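Local coordinates for lipoprotein (Clostridium difficile, PDB 4OTE) that probably binds methionine at the cell surface as the substrate-binding lipoprotein of an importer, here with selenomethionine in its cleft, at residues F59-Y64 with Y197-A202. Residues are numbered along the deposited sequence; the frame is centred on the assembly and turned at random.
With MSE (selenomethionine), chain C; ACT (acetate ion), chain S.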
loop_
_atom_site.group_PDB
_atom_site.type_symbol
_atom_site.label_atom_id
_atom_site.label_comp_id
_atom_site.label_asym_id
_atom_site.label_seq_id
_atom_site.Cartn_x
_atom_site.Cartn_y
_atom_site.Cartn_z
ATOM N N PHE A 59 -5.641 1.721 -5.418
ATOM C CA PHE A 59 -4.326 1.139 -5.107
ATOM C C PHE A 59 -3.460 1.968 -4.148
ATOM O O PHE A 59 -2.533 1.424 -3.550
ATOM C CB PHE A 59 -3.538 0.878 -6.404
ATOM C CG PHE A 59 -2.895 2.109 -6.986
ATOM C CD1 PHE A 59 -3.653 3.070 -7.635
ATOM C CD2 PHE A 59 -1.524 2.306 -6.875
ATOM C CE1 PHE A 59 -3.058 4.207 -8.162
ATOM C CE2 PHE A 59 -0.921 3.437 -7.398
ATOM C CZ PHE A 59 -1.690 4.390 -8.043
ATOM N N GLN A 60 -3.755 3.261 -3.998
ATOM C CA GLN A 60 -2.862 4.187 -3.301
ATOM C C GLN A 60 -3.512 4.886 -2.109
ATOM O O GLN A 60 -4.733 4.865 -1.949
ATOM C CB GLN A 60 -2.375 5.254 -4.282
ATOM C CG GLN A 60 -3.414 6.319 -4.599
ATOM C CD GLN A 60 -3.131 7.029 -5.903
ATOM O OE1 GLN A 60 -2.072 7.632 -6.066
ATOM N NE2 GLN A 60 -4.077 6.965 -6.842
ATOM N N HIS A 61 -2.668 5.511 -1.287
ATOM C CA HIS A 61 -3.120 6.432 -0.249
ATOM C C HIS A 61 -2.884 7.879 -0.705
ATOM O O HIS A 61 -2.228 8.124 -1.726
ATOM C CB HIS A 61 -2.462 6.136 1.115
ATOM C CG HIS A 61 -0.984 5.896 1.062
ATOM N ND1 HIS A 61 -0.087 6.842 0.619
ATOM C CD2 HIS A 61 -0.242 4.827 1.444
ATOM C CE1 HIS A 61 1.141 6.361 0.705
ATOM N NE2 HIS A 61 1.076 5.139 1.202
ATOM N N GLU A 62 -3.436 8.831 0.037
ATOM C CA GLU A 62 -3.427 10.231 -0.391
ATOM C C GLU A 62 -2.027 10.839 -0.485
ATOM O O GLU A 62 -1.770 11.616 -1.405
ATOM C CB GLU A 62 -4.322 11.090 0.508
ATOM C CG GLU A 62 -4.443 12.535 0.039
ATOM C CD GLU A 62 -5.486 13.326 0.801
ATOM O OE1 GLU A 62 -5.913 12.884 1.891
ATOM O OE2 GLU A 62 -5.879 14.403 0.306
ATOM N N PRO A 63 -1.126 10.502 0.462
ATOM C CA PRO A 63 0.244 11.022 0.371
ATOM C C PRO A 63 0.963 10.629 -0.922
ATOM O O PRO A 63 1.652 11.452 -1.514
ATOM C CB PRO A 63 0.935 10.401 1.586
ATOM C CG PRO A 63 -0.162 10.237 2.576
ATOM C CD PRO A 63 -1.378 9.870 1.770
ATOM N N TYR A 64 0.786 9.387 -1.359
ATOM C CA TYR A 64 1.366 8.924 -2.616
ATOM C C TYR A 64 0.773 9.694 -3.786
ATOM O O TYR A 64 1.499 10.135 -4.674
ATOM C CB TYR A 64 1.125 7.425 -2.813
ATOM C CG TYR A 64 1.806 6.877 -4.041
ATOM C CD1 TYR A 64 3.126 6.434 -3.989
ATOM C CD2 TYR A 64 1.139 6.818 -5.261
ATOM C CE1 TYR A 64 3.757 5.939 -5.122
ATOM C CE2 TYR A 64 1.760 6.323 -6.396
ATOM C CZ TYR A 64 3.063 5.880 -6.320
ATOM O OH TYR A 64 3.672 5.393 -7.449
ATOM N N TYR A 197 -2.287 6.965 5.891
ATOM C CA TYR A 197 -1.895 6.062 4.816
ATOM C C TYR A 197 -3.018 5.101 4.401
ATOM O O TYR A 197 -2.762 4.049 3.811
ATOM C CB TYR A 197 -0.644 5.288 5.238
ATOM C CG TYR A 197 0.514 6.200 5.570
ATOM C CD1 TYR A 197 0.993 7.107 4.629
ATOM C CD2 TYR A 197 1.129 6.165 6.822
ATOM C CE1 TYR A 197 2.042 7.956 4.923
ATOM C CE2 TYR A 197 2.184 7.012 7.121
ATOM C CZ TYR A 197 2.638 7.900 6.165
ATOM O OH TYR A 197 3.683 8.748 6.438
ATOM N N ALA A 198 -4.262 5.472 4.690
ATOM C CA ALA A 198 -5.404 4.676 4.262
ATOM C C ALA A 198 -5.492 4.682 2.735
ATOM O O ALA A 198 -5.464 5.743 2.110
ATOM C CB ALA A 198 -6.690 5.223 4.863
ATOM N N ASN A 199 -5.555 3.493 2.139
ATOM C CA ASN A 199 -5.802 3.379 0.709
ATOM C C ASN A 199 -7.214 3.855 0.417
ATOM O O ASN A 199 -8.088 3.816 1.290
ATOM C CB ASN A 199 -5.623 1.943 0.222
ATOM C CG ASN A 199 -4.179 1.478 0.280
ATOM O OD1 ASN A 199 -3.383 1.973 1.081
ATOM N ND2 ASN A 199 -3.835 0.521 -0.570
ATOM N N LEU A 200 -7.431 4.309 -0.811
ATOM C CA LEU A 200 -8.694 4.940 -1.167
ATOM C C LEU A 200 -8.898 4.978 -2.671
ATOM O O LEU A 200 -7.966 4.761 -3.446
ATOM C CB LEU A 200 -8.765 6.358 -0.571
ATOM C CG LEU A 200 -7.469 7.179 -0.491
ATOM C CD1 LEU A 200 -6.977 7.591 -1.868
ATOM C CD2 LEU A 200 -7.661 8.400 0.394
ATOM N N LEU A 201 -10.135 5.239 -3.068
ATOM C CA LEU A 201 -10.463 5.441 -4.461
ATOM C C LEU A 201 -9.913 6.800 -4.883
ATOM O O LEU A 201 -9.995 7.773 -4.128
ATOM C CB LEU A 201 -11.977 5.389 -4.666
ATOM C CG LEU A 201 -12.453 5.205 -6.107
ATOM C CD1 LEU A 201 -12.262 3.764 -6.558
ATOM C CD2 LEU A 201 -13.910 5.623 -6.237
ATOM N N ALA A 202 -9.316 6.845 -6.070
ATOM C CA ALA A 202 -8.850 8.092 -6.659
ATOM C C ALA A 202 -9.548 8.295 -7.993
ATOM O O ALA A 202 -9.874 7.333 -8.689
ATOM C CB ALA A 202 -7.341 8.069 -6.842
HETATM N N MSE C 301 -1.093 -0.854 -0.351
HETATM C CA MSE C 301 0.078 0.083 -0.299
HETATM C C MSE C 301 0.283 0.511 1.113
HETATM O O MSE C 301 -0.634 1.042 1.748
HETATM O OXT MSE C 301 1.383 0.337 1.642
HETATM C CB MSE C 301 -0.107 1.326 -1.167
HETATM C CG MSE C 301 1.164 2.179 -1.219
HETATM SE SE MSE C 301 0.838 3.867 -2.186
HETATM C CE MSE C 301 0.713 3.099 -3.983
HETATM C C ACT S . 2.606 2.254 3.090
HETATM O O ACT S . 2.927 1.049 3.192
HETATM O OXT ACT S . 2.702 2.897 2.022
HETATM C CH3 ACT S . 2.079 2.949 4.299
HETATM O O HOH W 1 -6.230 4.619 -5.535
HETATM O O HOH W 2 -4.759 8.340 2.620
#
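The carbonyl oxygen of Gln60 is held from the 197-202 segment in two ways: Leu200 N gives it a hydrogen bond of 3.0 Å, and Asn199 CA adds a CA-H...O contact of 3.2 Å. This is a small worked example of how a substrate-binding lipoprotein of the NlpA family, with the periplasmic-binding-protein fold, builds a ligand pocket where the end of a sheet meets the start of a helix. Strand 199-204 runs loosely antiparallel to the short, weakly bonded strand 60-61, and water joins the two segments beyond the direct bond: one molecule accepts from Glu62 N and donates to Ala198 O, while another accepts from Phe59 N and lies 2.7 Å from Leu200 O. Past the last strand residue, His61 becomes the N-cap of helix 62-72; with chi1 at 45°, CG sits between the backbone N and the carbonyl carbon, which brings ND1 to where it accepts a weak bond from Tyr64 N in the first turn. The ring is then sandwiched: selenium of the bound selenomethionine lies over one face, offset toward the rim, 3.6 Å from NE2, and the edge of Tyr197 meets the opposite face, the planes inclined at 59°. Pro63 CG packs on Tyr197 CD1 at 3.9 Å, and Lys117 makes a cation-pi contact with the same tyrosine. Around the ligand methyl, Tyr64 offers a ring face and Phe59 touches it obliquely. Gln60 CB lies over one face of the Phe59 ring, and its NE2 bonds Asn46. At the imidazole's edge, in its plane, lies an acetate, probably from the crystallisation liquor, whose OXT accepts from His61 NE2 at 2.9 Å.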